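Local coordinates for protein transcriptional regulator (Saccharomonospora viridis, PDB 4KWA) that probably represses transcription by binding DNA as a TetR-family regulator, and binds a choline ion in the domain that follows its DNA-binding helices, at residues Q2-A5 against R6-L10; W126-T129 against I130-T133. All coordinates share one frame; numbering follows the deposited sequence.

Contact 1. Residues Q2-A5 against R6-L10; sequences QSEA and RRRIL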
loop_
_atom_site.group_PDB
_atom_site.type_symbol
_atom_site.label_atom_id
_atom_site.label_comp_id
_atom_site.label_asym_id
_atom_site.label_seq_id
_atom_site.Cartn_x
_atom_site.Cartn_y
_atom_site.Cartn_z
ATOM N N GLN A 2 22.226 24.931 15.066
ATOM C CA GLN A 2 21.583 24.917 13.752
ATOM C C GLN A 2 21.108 23.489 13.396
ATOM O O GLN A 2 20.046 23.301 12.729
ATOM C CB GLN A 2 22.547 25.499 12.713
ATOM C CG GLN A 2 22.104 25.429 11.246
ATOM C CD GLN A 2 22.931 26.333 10.307
ATOM O OE1 GLN A 2 23.009 26.104 9.082
ATOM N NE2 GLN A 2 23.557 27.346 10.879
ATOM N N SER A 3 21.883 22.495 13.849
ATOM C CA SER A 3 21.534 21.090 13.646
ATOM C C SER A 3 20.270 20.829 14.487
ATOM O O SER A 3 19.421 20.040 14.084
ATOM C CB SER A 3 22.681 20.147 14.047
ATOM O OG SER A 3 23.032 20.295 15.414
ATOM N N GLU A 4 20.168 21.526 15.621
ATOM C CA GLU A 4 19.010 21.456 16.536
ATOM C C GLU A 4 17.748 22.091 15.882
ATOM O O GLU A 4 16.674 21.535 15.985
ATOM C CB GLU A 4 19.353 22.121 17.892
ATOM C CG GLU A 4 18.190 22.470 18.823
ATOM C CD GLU A 4 17.373 21.278 19.284
ATOM O OE1 GLU A 4 17.831 20.132 19.099
ATOM O OE2 GLU A 4 16.272 21.500 19.855
ATOM N N ALA A 5 17.910 23.212 15.174
ATOM C CA ALA A 5 16.786 23.830 14.457
ATOM C C ALA A 5 16.276 22.834 13.396
ATOM O O ALA A 5 15.084 22.590 13.304
ATOM C CB ALA A 5 17.219 25.130 13.813
ATOM N N ARG A 6 17.192 22.203 12.655
ATOM C CA ARG A 6 16.819 21.197 11.630
ATOM C C ARG A 6 16.038 19.994 12.157
ATOM O O ARG A 6 15.010 19.545 11.579
ATOM C CB ARG A 6 18.071 20.658 10.880
ATOM C CG ARG A 6 18.693 21.567 9.840
ATOM C CD ARG A 6 19.901 20.913 9.139
ATOM N NE ARG A 6 19.498 20.036 8.058
ATOM C CZ ARG A 6 19.246 18.726 8.149
ATOM N NH1 ARG A 6 18.802 18.104 7.073
ATOM N NH2 ARG A 6 19.389 18.032 9.288
ATOM N N ARG A 7 16.550 19.369 13.206
ATOM C CA ARG A 7 15.894 18.230 13.769
ATOM C C ARG A 7 14.453 18.531 14.205
ATOM O O ARG A 7 13.552 17.747 14.012
ATOM C CB ARG A 7 16.693 17.834 15.019
ATOM C CG ARG A 7 16.278 16.526 15.636
ATOM C CD ARG A 7 16.863 16.335 17.017
ATOM N NE ARG A 7 16.293 17.298 17.983
ATOM C CZ ARG A 7 15.072 17.177 18.527
ATOM N NH1 ARG A 7 14.249 16.175 18.142
ATOM N NH2 ARG A 7 14.637 18.098 19.396
ATOM N N ARG A 8 14.267 19.687 14.861
ATOM C CA ARG A 8 12.946 20.091 15.342
ATOM C C ARG A 8 11.970 20.308 14.185
ATOM O O ARG A 8 10.857 19.827 14.235
ATOM C CB ARG A 8 13.020 21.264 16.337
ATOM C CG ARG A 8 13.185 20.745 17.789
ATOM C CD ARG A 8 13.386 21.777 18.914
ATOM N NE ARG A 8 12.337 22.802 18.978
ATOM C CZ ARG A 8 12.435 24.040 18.476
ATOM N NH1 ARG A 8 11.377 24.887 18.556
ATOM N NH2 ARG A 8 13.579 24.446 17.895
ATOM N N ILE A 9 12.451 20.970 13.138
ATOM C CA ILE A 9 11.626 21.128 11.949
ATOM C C ILE A 9 11.213 19.794 11.408
ATOM O O ILE A 9 10.033 19.562 11.079
ATOM C CB ILE A 9 12.366 21.910 10.845
ATOM C CG1 ILE A 9 12.608 23.357 11.231
ATOM C CG2 ILE A 9 11.569 21.872 9.549
ATOM C CD1 ILE A 9 13.569 24.118 10.326
ATOM N N LEU A 10 12.176 18.879 11.276
ATOM C CA LEU A 10 11.875 17.547 10.743
ATOM C C LEU A 10 10.984 16.720 11.577
ATOM O O LEU A 10 10.108 16.045 11.070
ATOM C CB LEU A 10 13.170 16.785 10.444
ATOM C CG LEU A 10 14.009 17.384 9.343
ATOM C CD1 LEU A 10 15.277 16.571 9.267
ATOM C CD2 LEU A 10 13.302 17.424 8.020
#

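Contact 2. Residues W126-T129 against I130-T133; sequences WYQT and IAMT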
loop_
_atom_site.group_PDB
_atom_site.type_symbol
_atom_site.label_atom_id
_atom_site.label_comp_id
_atom_site.label_asym_id
_atom_site.label_seq_id
_atom_site.Cartn_x
_atom_site.Cartn_y
_atom_site.Cartn_z
ATOM N N TRP A 126 15.453 -3.914 4.726
ATOM C CA TRP A 126 14.503 -4.659 5.528
ATOM C C TRP A 126 14.357 -6.049 4.916
ATOM O O TRP A 126 14.360 -7.058 5.625
ATOM C CB TRP A 126 13.213 -3.836 5.509
ATOM C CG TRP A 126 11.936 -4.518 5.728
ATOM C CD1 TRP A 126 10.910 -4.596 4.861
ATOM C CD2 TRP A 126 11.538 -5.178 6.901
ATOM N NE1 TRP A 126 9.853 -5.286 5.422
ATOM C CE2 TRP A 126 10.208 -5.629 6.707
ATOM C CE3 TRP A 126 12.152 -5.418 8.102
ATOM C CZ2 TRP A 126 9.540 -6.379 7.651
ATOM C CZ3 TRP A 126 11.466 -6.123 9.064
ATOM C CH2 TRP A 126 10.174 -6.600 8.833
ATOM N N TYR A 127 14.250 -6.067 3.609
ATOM C CA TYR A 127 14.097 -7.246 2.853
ATOM C C TYR A 127 15.271 -8.205 3.169
ATOM O O TYR A 127 15.061 -9.374 3.520
ATOM C CB TYR A 127 14.067 -6.907 1.387
ATOM C CG TYR A 127 14.027 -8.111 0.450
ATOM C CD1 TYR A 127 12.858 -8.762 0.156
ATOM C CD2 TYR A 127 15.160 -8.546 -0.158
ATOM C CE1 TYR A 127 12.830 -9.763 -0.761
ATOM C CE2 TYR A 127 15.140 -9.596 -1.031
ATOM C CZ TYR A 127 13.963 -10.222 -1.301
ATOM O OH TYR A 127 14.012 -11.270 -2.211
ATOM N N GLN A 128 16.465 -7.694 3.106
ATOM C CA GLN A 128 17.671 -8.498 3.470
ATOM C C GLN A 128 17.691 -8.963 4.930
ATOM O O GLN A 128 18.071 -10.107 5.176
ATOM C CB GLN A 128 18.960 -7.824 3.056
ATOM C CG GLN A 128 19.095 -7.504 1.579
ATOM C CD GLN A 128 19.045 -8.689 0.565
ATOM O OE1 GLN A 128 18.793 -8.494 -0.643
ATOM N NE2 GLN A 128 19.261 -9.864 1.032
ATOM N N THR A 129 17.273 -8.112 5.868
ATOM C CA THR A 129 17.113 -8.496 7.232
ATOM C C THR A 129 16.194 -9.724 7.392
ATOM O O THR A 129 16.469 -10.647 8.146
ATOM C CB THR A 129 16.596 -7.303 8.012
ATOM O OG1 THR A 129 17.699 -6.412 8.095
ATOM C CG2 THR A 129 16.151 -7.731 9.418
ATOM N N ILE A 130 15.023 -9.675 6.728
ATOM C CA ILE A 130 14.078 -10.759 6.767
ATOM C C ILE A 130 14.709 -11.989 6.185
ATOM O O ILE A 130 14.704 -13.078 6.840
ATOM C CB ILE A 130 12.807 -10.405 5.938
ATOM C CG1 ILE A 130 12.081 -9.198 6.529
ATOM C CG2 ILE A 130 11.863 -11.590 5.942
ATOM C CD1 ILE A 130 11.721 -9.360 7.987
ATOM N N ALA A 131 15.292 -11.867 4.996
ATOM C CA ALA A 131 15.878 -13.052 4.385
ATOM C C ALA A 131 16.995 -13.694 5.237
ATOM O O ALA A 131 17.138 -14.938 5.357
ATOM C CB ALA A 131 16.379 -12.691 2.954
HETATM N N MSE A 132 17.797 -12.825 5.859
HETATM C CA MSE A 132 18.864 -13.290 6.691
HETATM C C MSE A 132 18.299 -13.987 7.872
HETATM O O MSE A 132 18.883 -14.981 8.317
HETATM C CB MSE A 132 19.790 -12.152 7.088
HETATM C CG MSE A 132 20.867 -12.638 8.026
HETATM SE SE MSE A 132 21.763 -11.003 8.704
HETATM C CE MSE A 132 20.506 -10.101 9.970
ATOM N N THR A 133 17.199 -13.478 8.436
ATOM C CA THR A 133 16.598 -14.152 9.610
ATOM C C THR A 133 16.080 -15.574 9.278
ATOM O O THR A 133 16.230 -16.541 10.042
ATOM C CB THR A 133 15.514 -13.265 10.145
ATOM O OG1 THR A 133 16.153 -11.974 10.372
ATOM C CG2 THR A 133 14.884 -13.816 11.498
#

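Contact 1. Residues Q2-A5 against R6-L10
Glu4 lays its carboxylate alongside the side chain of Arg7 and brings OE2 against the CG and CD carbons of Arg8, one turn further along helix 2-20, the first helix of the TetR-type DNA-binding domain. That the stretch is regular alpha-helix follows from its i to i+4 backbone bonds: Arg6 N to Gln2 O, Arg7 N to Ser3 O, Arg8 N to Glu4 O and Ile9 N to Ala5 O, all four close to straight at the hydrogen.

On this framework Glu4 forms an i to i+3 salt bridge. Glu4 OE1 sits at the edge of the Arg7 guanidinium, near its plane, and takes a weak, long hydrogen bond of 3.4 Å from Arg7 NE; the angle at the hydrogen, 169°, is nearly straight. Glu4 and Arg7 both place CG beside the carbonyl carbon, and the two chains run side by side, pointing the same way; the bend at chi2 of Glu4 (62°) turns its carboxylate to the arginine. The planes remain 36° apart, and Arg7 NH2 stays 3.8 Å from Glu4 OE1, which leaves the pairing short of a two-pronged one. Arg7 has a second acidic partner, Glu11, which receives NH1; the guanidinium is thus shared between carboxylates before and after it.

Ile9 and Leu10 pack inward: Ile9 reaches Ile41 of helix 38-44 and Phe45, while Leu10 lies on Ala55 of helix 48-71. Ile9 also rests on the turn before it, with Ile9 CG1 3.3 Å from Ala5 O. Arg8 meets Glu4 through carbon, Arg8 CD lying 3.0 Å from Glu4 OE2, whereas Arg8 NE stays 4.2 Å from Glu4 OE2, beyond a salt bridge.

Contact 2. Residues W126-T129 against I130-T133
Trp126 and Ile130 make the apolar part of this contact, one turn apart on helix 113-139. Ile130 CD1 lies over one face of the Trp126 indole, 3.6 Å from the centroid of the six-membered ring and 25° off its normal, which meets the geometry of a CH-pi contact. The closest ring atom is Trp126 CH2, at 3.3 Å from Ile130 CD1. With CG1 beside its own backbone N (chi1 -63°), Ile130 directs this branch back to the preceding turn, where CG1 also passes over the ring. Leu84 and Ile159 pack against Trp126 from two other helices.

Among the polar contacts, Thr133 grips the carbonyl of Thr129 twice. Thr133 OG1 donates to Thr129 O over a short 2.6 Å, while Thr133 N reaches Thr129 O at 2.9 Å from the opposite face of the carbonyl plane. Thr133 OG1 is thereby satisfied within the helix; Thr129 OG1 likewise turns back, to Arg125 O.

The backbone bonds are i to i+4, with Ile130 N to Trp126 O and Ala131 N to Tyr127 O both 2.9 Å. Tyr127 OH bonds Asp149, and the Tyr127 side chain packs on Lys170 of the second subunit. The Trp126 side chain lies about 5 Å from the bound choline, placing this stretch of alpha-helix beside the ligand pocket of the BetI-type C-terminal domain.

From the N terminus, the chain enters contact 1 almost at once, in helix 2-20, and reaches contact 2 only in helix 113-139, after the predicted helix-turn-helix at 26-45 and the long helix 48-71. Each contact lies within about two turns of one helix and closes no loop beyond a helical turn; the two stand in series, neither nested nor crossed. The centres of contact 1 and contact 2 are about 32 Å apart, on opposite sides of the chain's centre. Contact 1 belongs to the DNA-binding end, set against helices 38-44 and 48-71; contact 2 lies on helix 113-139, whose side chains pack against helices 77-86 and 148-168 in the choline-binding domain.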